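Local coordinates for Thg1-like uncharacterized protein (Bacillus thuringiensis, PDB 4KGM), which probably catalyses the templated addition of nucleotides to the 5' end of tRNA through a polymerase palm-like domain, as in the Thg1 family, at residues C57-Q62 with T109-E114; S91-N96 with A101-S106; D138-Y143 with Q235-N240. All coordinates share one frame; numbering follows the deposited sequence.

The three contacts illustrate how helices are laid on both faces of a polymerase palm-like sheet. Contacts 1 and 2 share helix 97-119, their centres are about 14 Å apart, and they touch where Leu60 CD2 meets Ser104 O at 3.6 Å. Contact 3 lies about 24 Å and 21 Å, centre to centre, from contacts 1 and 2. Alternation along strand 76-81 is consistent with their lying on opposite faces: Leu60 of contact 1 rests on Ile77 and Ile79, whereas Val140 of contact 3 rests on Leu80. None of the ATP or magnesium ligands lies in the six segments; Asp30 and Asp75 bind at both metal sites, and Ser104 of contact 2 touches Val27 and Ile29 on strand 25-31, which also carries Asp30.

Contact 1 of 3, residues C57-Q62 with T109-E114; sequences CKYLAQ and TAKFNE
Tyr59 and Lys111 join the two helices, 47-63 and 97-119, that pack against the sheet of the palm-like domain, and they do so near the protein surface. Their CA atoms approach to 7.0 Å, and the lysine crosses the aromatic ring rather than pointing at it. Lys111 CB, placed by the backbone, touches Tyr59 CD2 at 3.5 Å, while Lys111 CG packs on Tyr59 CB at 3.7 Å. Two bends in the chain, at chi2 (53°) and chi3 (61°), then bring Lys111 CE back over one ring face, 3.9 Å from the centroid of the Tyr59 ring and 27° off its normal, a CH-pi contact displaced toward the CG-CD1 side. Beyond the ring, Lys111 NZ donates to Glu114 OE2 at 2.6 Å in a salt bridge one helical turn on, meeting the oxygen from the syn side, somewhat out of the carboxylate plane. Glu114 OE1 pairs in turn with Arg117 of the second subunit. The lysine thus has two roles: its methylenes meet the aromatic face, and its ammonium group, tied to the carboxylate, connects the Tyr59 contact to a subunit interface that helix 97-119 already forms directly through Thr109, Ala110 and Asn113.

Contact 2 of 3, residues S91-N96 with A101-S106; sequences SWFENN and ASVSAS
The Trp92 indole meets Ser104 OG at its edge, in the ring plane, while one of its faces receives Phe93 CE2, which lies 3.3 Å above that plane and toward the rim. The phenyl ring in turn has Trp92 NE1 over one face and Val103 CG1 at its edge. Across the contact, Val103 CG1 thus meets both rings, packing on Trp92 CZ2 at 3.8 Å, and Val103 CG2 adds a contact to Phe93 CE2 at 3.6 Å. An extended tryptophan side chain, with CG anti to the backbone N (chi1 -166°), carries the six-membered ring far enough for Trp92 CZ3 to come within 3.3 Å of Ser104 OG. Three consecutive left-handed residues, Phe93 to Asn95, and successive i to i+3 backbone bonds form the tight turn that presents both rings to helix 97-119. Asn96 follows as the N-cap, its OD1 accepting from Lys99 N. Ile100 and Met107 also touch the indole, extending its contact along the helix. Since the Ser104 hydroxyl is hydrogen-bonded to Ile100 O, its polar demand is met within the helix, and its oxygen beside the indole C-H edge is consistent with a mild electrostatic attraction in an otherwise apolar, buried contact.

Contact 3 of 3, residues D138-Y143 with Q235-N240; sequences DEVANY and QFVYLN
Apolar packing joins Val140, in the first turn of helix 140-160, to Val237, in the weakly bonded last part of helix 231-237. The two valines pass alongside one another, pointing in opposite senses. Val237 CG2 meets Val140 CG1 at 3.6 Å and also rests against CB of that residue, while Val237 CG1 lies 4.0 Å from Val140 CG2. Pro24, Leu80 and Val233 add further apolar neighbours to Val140. Among the polar groups, Tyr238 OH stands 3.5 Å from Asp138 N, but the angle is too poor for a hydrogen bond, and the hydroxyl simply packs against Asp138 CB at 3.7 Å. Val237 CG1 lies over one face of the Tyr238 ring, joining the aromatic group to the valine pair. As for ionic pairs, Asp138 CG turns away from Tyr238 with chi1 at 62°, and OD1 makes a salt bridge with Arg22 of the third subunit as well as a hydrogen bond to a glycerol. Glu139, at the N-cap position, pairs through OE2 with Arg7 of the second subunit. Helix 140-160 thus begins against the last modelled helix of the chain, and Val140 and Phe236 both rest on Leu80 of strand 76-81 in the palm-like sheet.

Contact 1 of 3, residues C57-Q62 with T109-E114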
loop_
_atom_site.group_PDB
_atom_site.type_symbol
_atom_site.label_atom_id
_atom_site.label_comp_id
_atom_site.label_asym_id
_atom_site.label_seq_id
_atom_site.Cartn_x
_atom_site.Cartn_y
_atom_site.Cartn_z
ATOM N N CYS A 57 4.293 28.812 -2.967
ATOM C CA CYS A 57 2.918 28.379 -3.190
ATOM C C CYS A 57 2.447 28.652 -4.614
ATOM O O CYS A 57 1.705 27.859 -5.189
ATOM C CB CYS A 57 1.978 29.058 -2.197
ATOM S SG CYS A 57 2.111 28.449 -0.509
ATOM N N LYS A 58 2.872 29.780 -5.173
ATOM C CA LYS A 58 2.533 30.116 -6.550
ATOM C C LYS A 58 3.215 29.143 -7.499
ATOM O O LYS A 58 2.584 28.588 -8.397
ATOM C CB LYS A 58 2.962 31.546 -6.883
ATOM C CG LYS A 58 2.216 32.633 -6.122
ATOM C CD LYS A 58 2.688 34.013 -6.558
ATOM C CE LYS A 58 1.925 35.121 -5.853
ATOM N NZ LYS A 58 2.342 36.467 -6.341
ATOM N N TYR A 59 4.511 28.942 -7.280
ATOM C CA TYR A 59 5.327 28.056 -8.103
ATOM C C TYR A 59 4.763 26.637 -8.144
ATOM O O TYR A 59 4.817 25.969 -9.175
ATOM C CB TYR A 59 6.762 28.043 -7.571
ATOM C CG TYR A 59 7.739 27.223 -8.383
ATOM C CD1 TYR A 59 8.147 27.638 -9.643
ATOM C CD2 TYR A 59 8.271 26.043 -7.877
ATOM C CE1 TYR A 59 9.048 26.895 -10.383
ATOM C CE2 TYR A 59 9.174 25.293 -8.610
ATOM C CZ TYR A 59 9.559 25.723 -9.860
ATOM O OH TYR A 59 10.458 24.979 -10.591
ATOM N N LEU A 60 4.218 26.189 -7.016
ATOM C CA LEU A 60 3.629 24.859 -6.919
ATOM C C LEU A 60 2.347 24.760 -7.738
ATOM O O LEU A 60 2.170 23.830 -8.524
ATOM C CB LEU A 60 3.345 24.504 -5.456
ATOM C CG LEU A 60 4.560 24.188 -4.583
ATOM C CD1 LEU A 60 4.173 24.166 -3.114
ATOM C CD2 LEU A 60 5.174 22.859 -4.991
ATOM N N ALA A 61 1.457 25.729 -7.551
ATOM C CA ALA A 61 0.167 25.732 -8.228
ATOM C C ALA A 61 0.321 25.854 -9.740
ATOM O O ALA A 61 -0.496 25.333 -10.498
ATOM C CB ALA A 61 -0.709 26.850 -7.689
ATOM N N GLN A 62 1.376 26.540 -10.171
ATOM C CA GLN A 62 1.637 26.746 -11.591
ATOM C C GLN A 62 2.135 25.478 -12.278
ATOM O O GLN A 62 1.983 25.323 -13.489
ATOM C CB GLN A 62 2.665 27.865 -11.787
ATOM C CG GLN A 62 2.145 29.257 -11.472
ATOM C CD GLN A 62 3.259 30.272 -11.284
ATOM O OE1 GLN A 62 4.369 29.930 -10.870
ATOM N NE2 GLN A 62 2.967 31.532 -11.590
ATOM N N THR A 109 11.192 22.864 -2.423
ATOM C CA THR A 109 12.581 23.058 -2.029
ATOM C C THR A 109 13.327 23.993 -2.980
ATOM O O THR A 109 14.057 24.884 -2.542
ATOM C CB THR A 109 13.325 21.713 -1.957
ATOM O OG1 THR A 109 12.692 20.867 -0.988
ATOM C CG2 THR A 109 14.777 21.919 -1.567
ATOM N N ALA A 110 13.134 23.791 -4.280
ATOM C CA ALA A 110 13.845 24.566 -5.295
ATOM C C ALA A 110 13.500 26.053 -5.240
ATOM O O ALA A 110 14.387 26.905 -5.165
ATOM C CB ALA A 110 13.568 24.005 -6.685
ATOM N N LYS A 111 12.208 26.359 -5.276
ATOM C CA LYS A 111 11.751 27.742 -5.286
ATOM C C LYS A 111 12.067 28.460 -3.977
ATOM O O LYS A 111 12.559 29.589 -3.989
ATOM C CB LYS A 111 10.251 27.812 -5.590
ATOM C CG LYS A 111 9.658 29.220 -5.556
ATOM C CD LYS A 111 10.423 30.189 -6.455
ATOM C CE LYS A 111 10.394 29.759 -7.914
ATOM N NZ LYS A 111 11.234 30.642 -8.773
ATOM N N PHE A 112 11.789 27.797 -2.858
ATOM C CA PHE A 112 11.981 28.393 -1.539
ATOM C C PHE A 112 13.434 28.788 -1.300
ATOM O O PHE A 112 13.721 29.926 -0.923
ATOM C CB PHE A 112 11.510 27.434 -0.444
ATOM C CG PHE A 112 11.466 28.048 0.924
ATOM C CD1 PHE A 112 10.337 28.726 1.354
ATOM C CD2 PHE A 112 12.546 27.941 1.785
ATOM C CE1 PHE A 112 10.291 29.291 2.613
ATOM C CE2 PHE A 112 12.503 28.504 3.046
ATOM C CZ PHE A 112 11.374 29.178 3.459
ATOM N N ASN A 113 14.347 27.847 -1.517
ATOM C CA ASN A 113 15.770 28.115 -1.355
ATOM C C ASN A 113 16.253 29.245 -2.261
ATOM O O ASN A 113 17.041 30.087 -1.836
ATOM C CB ASN A 113 16.592 26.846 -1.597
ATOM C CG ASN A 113 16.664 25.954 -0.371
ATOM O OD1 ASN A 113 16.888 26.427 0.745
ATOM N ND2 ASN A 113 16.474 24.654 -0.572
ATOM N N GLU A 114 15.771 29.263 -3.501
ATOM C CA GLU A 114 16.143 30.302 -4.457
ATOM C C GLU A 114 15.769 31.696 -3.962
ATOM O O GLU A 114 16.603 32.601 -3.933
ATOM C CB GLU A 114 15.483 30.052 -5.814
ATOM C CG GLU A 114 15.589 31.236 -6.768
ATOM C CD GLU A 114 14.836 31.021 -8.067
ATOM O OE1 GLU A 114 15.457 30.559 -9.049
ATOM O OE2 GLU A 114 13.623 31.320 -8.110
#

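Contact 2 of 3, residues S91-N96 with A101-S106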
loop_
_atom_site.group_PDB
_atom_site.type_symbol
_atom_site.label_atom_id
_atom_site.label_comp_id
_atom_site.label_asym_id
_atom_site.label_seq_id
_atom_site.Cartn_x
_atom_site.Cartn_y
_atom_site.Cartn_z
ATOM N N SER A 91 -4.357 12.463 -14.653
ATOM C CA SER A 91 -3.825 12.719 -13.319
ATOM C C SER A 91 -2.338 13.051 -13.346
ATOM O O SER A 91 -1.584 12.509 -14.156
ATOM C CB SER A 91 -4.077 11.526 -12.393
ATOM O OG SER A 91 -5.441 11.450 -12.020
ATOM N N TRP A 92 -1.929 13.950 -12.454
ATOM C CA TRP A 92 -0.527 14.307 -12.302
ATOM C C TRP A 92 0.279 13.061 -11.958
ATOM O O TRP A 92 0.030 12.421 -10.936
ATOM C CB TRP A 92 -0.363 15.352 -11.196
ATOM C CG TRP A 92 0.976 16.021 -11.196
ATOM C CD1 TRP A 92 1.735 16.337 -12.285
ATOM C CD2 TRP A 92 1.723 16.446 -10.050
ATOM N NE1 TRP A 92 2.904 16.938 -11.890
ATOM C CE2 TRP A 92 2.922 17.017 -10.522
ATOM C CE3 TRP A 92 1.493 16.404 -8.671
ATOM C CZ2 TRP A 92 3.887 17.541 -9.665
ATOM C CZ3 TRP A 92 2.453 16.922 -7.821
ATOM C CH2 TRP A 92 3.636 17.484 -8.322
ATOM N N PHE A 93 1.229 12.716 -12.827
ATOM C CA PHE A 93 2.052 11.515 -12.670
ATOM C C PHE A 93 1.209 10.242 -12.561
ATOM O O PHE A 93 1.648 9.249 -11.976
ATOM C CB PHE A 93 2.983 11.639 -11.459
ATOM C CG PHE A 93 4.047 12.690 -11.611
ATOM C CD1 PHE A 93 4.738 12.833 -12.803
ATOM C CD2 PHE A 93 4.359 13.536 -10.557
ATOM C CE1 PHE A 93 5.721 13.800 -12.940
ATOM C CE2 PHE A 93 5.337 14.506 -10.689
ATOM C CZ PHE A 93 6.019 14.637 -11.883
ATOM N N GLU A 94 0.002 10.285 -13.123
ATOM C CA GLU A 94 -0.933 9.162 -13.079
ATOM C C GLU A 94 -1.266 8.749 -11.647
ATOM O O GLU A 94 -1.472 7.568 -11.365
ATOM C CB GLU A 94 -0.390 7.969 -13.870
ATOM C CG GLU A 94 -0.086 8.280 -15.324
ATOM C CD GLU A 94 0.720 7.188 -15.996
ATOM O OE1 GLU A 94 1.527 6.531 -15.302
ATOM O OE2 GLU A 94 0.546 6.984 -17.216
ATOM N N ASN A 95 -1.318 9.736 -10.755
ATOM C CA ASN A 95 -1.601 9.516 -9.335
ATOM C C ASN A 95 -0.613 8.591 -8.617
ATOM O O ASN A 95 -0.964 7.946 -7.629
ATOM C CB ASN A 95 -3.047 9.053 -9.120
ATOM C CG ASN A 95 -3.973 10.191 -8.723
ATOM O OD1 ASN A 95 -3.629 11.366 -8.860
ATOM N ND2 ASN A 95 -5.154 9.846 -8.221
ATOM N N ASN A 96 0.619 8.544 -9.115
ATOM C CA ASN A 96 1.703 7.830 -8.449
ATOM C C ASN A 96 2.038 8.487 -7.108
ATOM O O ASN A 96 2.473 9.637 -7.070
ATOM C CB ASN A 96 2.940 7.802 -9.354
ATOM C CG ASN A 96 4.090 7.001 -8.763
ATOM O OD1 ASN A 96 4.584 7.296 -7.675
ATOM N ND2 ASN A 96 4.527 5.981 -9.490
ATOM N N ALA A 101 4.362 13.074 -4.066
ATOM C CA ALA A 101 4.891 13.593 -2.806
ATOM C C ALA A 101 6.306 14.157 -2.945
ATOM O O ALA A 101 6.593 15.250 -2.464
ATOM C CB ALA A 101 4.852 12.514 -1.728
ATOM N N SER A 102 7.182 13.409 -3.606
ATOM C CA SER A 102 8.584 13.799 -3.718
ATOM C C SER A 102 8.789 15.009 -4.629
ATOM O O SER A 102 9.502 15.947 -4.274
ATOM C CB SER A 102 9.441 12.619 -4.188
ATOM O OG SER A 102 9.070 12.197 -5.488
ATOM N N VAL A 103 8.163 14.986 -5.801
ATOM C CA VAL A 103 8.293 16.084 -6.756
ATOM C C VAL A 103 7.710 17.378 -6.189
ATOM O O VAL A 103 8.237 18.466 -6.433
ATOM C CB VAL A 103 7.656 15.733 -8.122
ATOM C CG1 VAL A 103 7.595 16.951 -9.034
ATOM C CG2 VAL A 103 8.438 14.615 -8.789
ATOM N N SER A 104 6.637 17.253 -5.413
ATOM C CA SER A 104 6.060 18.404 -4.728
ATOM C C SER A 104 7.065 18.989 -3.744
ATOM O O SER A 104 7.258 20.204 -3.687
ATOM C CB SER A 104 4.778 18.018 -3.989
ATOM O OG SER A 104 3.757 17.654 -4.898
ATOM N N ALA A 105 7.701 18.114 -2.970
ATOM C CA ALA A 105 8.698 18.542 -1.997
ATOM C C ALA A 105 9.915 19.121 -2.708
ATOM O O ALA A 105 10.505 20.101 -2.253
ATOM C CB ALA A 105 9.101 17.380 -1.102
ATOM N N SER A 106 10.281 18.512 -3.831
ATOM C CA SER A 106 11.403 18.989 -4.632
ATOM C C SER A 106 11.132 20.388 -5.175
ATOM O O SER A 106 11.977 21.277 -5.064
ATOM C CB SER A 106 11.678 18.027 -5.786
ATOM O OG SER A 106 12.760 18.473 -6.585
#

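Contact 3 of 3, residues D138-Y143 with Q235-N240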
loop_
_atom_site.group_PDB
_atom_site.type_symbol
_atom_site.label_atom_id
_atom_site.label_comp_id
_atom_site.label_asym_id
_atom_site.label_seq_id
_atom_site.Cartn_x
_atom_site.Cartn_y
_atom_site.Cartn_z
ATOM N N ASP A 138 -17.049 15.681 0.444
ATOM C CA ASP A 138 -17.631 16.373 1.590
ATOM C C ASP A 138 -16.690 16.420 2.795
ATOM O O ASP A 138 -17.132 16.577 3.934
ATOM C CB ASP A 138 -18.991 15.773 1.976
ATOM C CG ASP A 138 -18.901 14.316 2.411
ATOM O OD1 ASP A 138 -19.967 13.704 2.632
ATOM O OD2 ASP A 138 -17.781 13.773 2.522
ATOM N N GLU A 139 -15.395 16.279 2.535
ATOM C CA GLU A 139 -14.394 16.358 3.590
ATOM C C GLU A 139 -13.260 17.309 3.220
ATOM O O GLU A 139 -12.367 17.563 4.028
ATOM C CB GLU A 139 -13.837 14.969 3.920
ATOM C CG GLU A 139 -14.801 14.064 4.680
ATOM C CD GLU A 139 -14.806 14.322 6.175
ATOM O OE1 GLU A 139 -14.733 15.500 6.585
ATOM O OE2 GLU A 139 -14.878 13.341 6.945
ATOM N N VAL A 140 -13.306 17.836 2.001
ATOM C CA VAL A 140 -12.266 18.742 1.528
ATOM C C VAL A 140 -12.305 20.066 2.284
ATOM O O VAL A 140 -11.277 20.547 2.760
ATOM C CB VAL A 140 -12.383 19.009 0.017
ATOM C CG1 VAL A 140 -11.254 19.921 -0.450
ATOM C CG2 VAL A 140 -12.366 17.698 -0.752
ATOM N N ALA A 141 -13.495 20.651 2.394
ATOM C CA ALA A 141 -13.674 21.866 3.177
ATOM C C ALA A 141 -13.252 21.608 4.616
ATOM O O ALA A 141 -12.516 22.395 5.207
ATOM C CB ALA A 141 -15.117 22.332 3.121
ATOM N N ASN A 142 -13.709 20.487 5.163
ATOM C CA ASN A 142 -13.344 20.085 6.517
ATOM C C ASN A 142 -11.835 19.923 6.714
ATOM O O ASN A 142 -11.336 20.056 7.831
ATOM C CB ASN A 142 -14.073 18.798 6.915
ATOM C CG ASN A 142 -15.550 19.020 7.183
ATOM O OD1 ASN A 142 -16.406 18.497 6.472
ATOM N ND2 ASN A 142 -15.854 19.795 8.217
ATOM N N TYR A 143 -11.110 19.638 5.636
ATOM C CA TYR A 143 -9.657 19.524 5.722
ATOM C C TYR A 143 -9.009 20.876 5.998
ATOM O O TYR A 143 -8.181 21.006 6.899
ATOM C CB TYR A 143 -9.055 18.923 4.446
ATOM C CG TYR A 143 -7.543 18.992 4.436
ATOM C CD1 TYR A 143 -6.783 18.069 5.143
ATOM C CD2 TYR A 143 -6.876 19.994 3.742
ATOM C CE1 TYR A 143 -5.404 18.135 5.150
ATOM C CE2 TYR A 143 -5.498 20.068 3.746
ATOM C CZ TYR A 143 -4.768 19.137 4.451
ATOM O OH TYR A 143 -3.393 19.206 4.455
ATOM N N GLN A 235 -16.069 25.289 -4.103
ATOM C CA GLN A 235 -16.194 25.762 -5.478
ATOM C C GLN A 235 -15.248 25.008 -6.406
ATOM O O GLN A 235 -15.467 24.946 -7.616
ATOM C CB GLN A 235 -15.903 27.262 -5.560
ATOM C CG GLN A 235 -14.528 27.653 -5.044
ATOM C CD GLN A 235 -14.222 29.125 -5.238
ATOM O OE1 GLN A 235 -14.598 29.723 -6.247
ATOM N NE2 GLN A 235 -13.539 29.720 -4.266
ATOM N N PHE A 236 -14.190 24.443 -5.832
ATOM C CA PHE A 236 -13.208 23.693 -6.604
ATOM C C PHE A 236 -13.454 22.193 -6.472
ATOM O O PHE A 236 -12.901 21.396 -7.229
ATOM C CB PHE A 236 -11.789 24.026 -6.136
ATOM C CG PHE A 236 -11.463 25.494 -6.159
ATOM C CD1 PHE A 236 -11.311 26.165 -7.361
ATOM C CD2 PHE A 236 -11.290 26.198 -4.979
ATOM C CE1 PHE A 236 -11.005 27.514 -7.385
ATOM C CE2 PHE A 236 -10.983 27.547 -4.996
ATOM C CZ PHE A 236 -10.842 28.205 -6.199
ATOM N N VAL A 237 -14.287 21.819 -5.507
ATOM C CA VAL A 237 -14.546 20.415 -5.203
ATOM C C VAL A 237 -15.653 19.830 -6.075
ATOM O O VAL A 237 -15.508 18.740 -6.630
ATOM C CB VAL A 237 -14.919 20.232 -3.723
ATOM C CG1 VAL A 237 -15.157 18.766 -3.412
ATOM C CG2 VAL A 237 -13.825 20.800 -2.835
ATOM N N TYR A 238 -16.759 20.557 -6.190
ATOM C CA TYR A 238 -17.880 20.120 -7.016
ATOM C C TYR A 238 -17.905 20.877 -8.342
ATOM O O TYR A 238 -18.205 22.071 -8.382
ATOM C CB TYR A 238 -19.201 20.296 -6.265
ATOM C CG TYR A 238 -19.232 19.602 -4.920
ATOM C CD1 TYR A 238 -19.617 18.271 -4.811
ATOM C CD2 TYR A 238 -18.874 20.277 -3.759
ATOM C CE1 TYR A 238 -19.644 17.633 -3.581
ATOM C CE2 TYR A 238 -18.898 19.646 -2.527
ATOM C CZ TYR A 238 -19.284 18.325 -2.442
ATOM O OH TYR A 238 -19.311 17.693 -1.216
ATOM N N LEU A 239 -17.585 20.175 -9.423
ATOM C CA LEU A 239 -17.474 20.791 -10.741
ATOM C C LEU A 239 -18.833 21.113 -11.355
ATOM O O LEU A 239 -19.130 22.272 -11.649
ATOM C CB LEU A 239 -16.670 19.894 -11.684
ATOM N N ASN A 240 -19.652 20.085 -11.555
ATOM C CA ASN A 240 -20.966 20.256 -12.166
ATOM C C ASN A 240 -21.976 20.879 -11.208
ATOM O O ASN A 240 -21.732 21.941 -10.636
ATOM C CB ASN A 240 -21.493 18.919 -12.692
#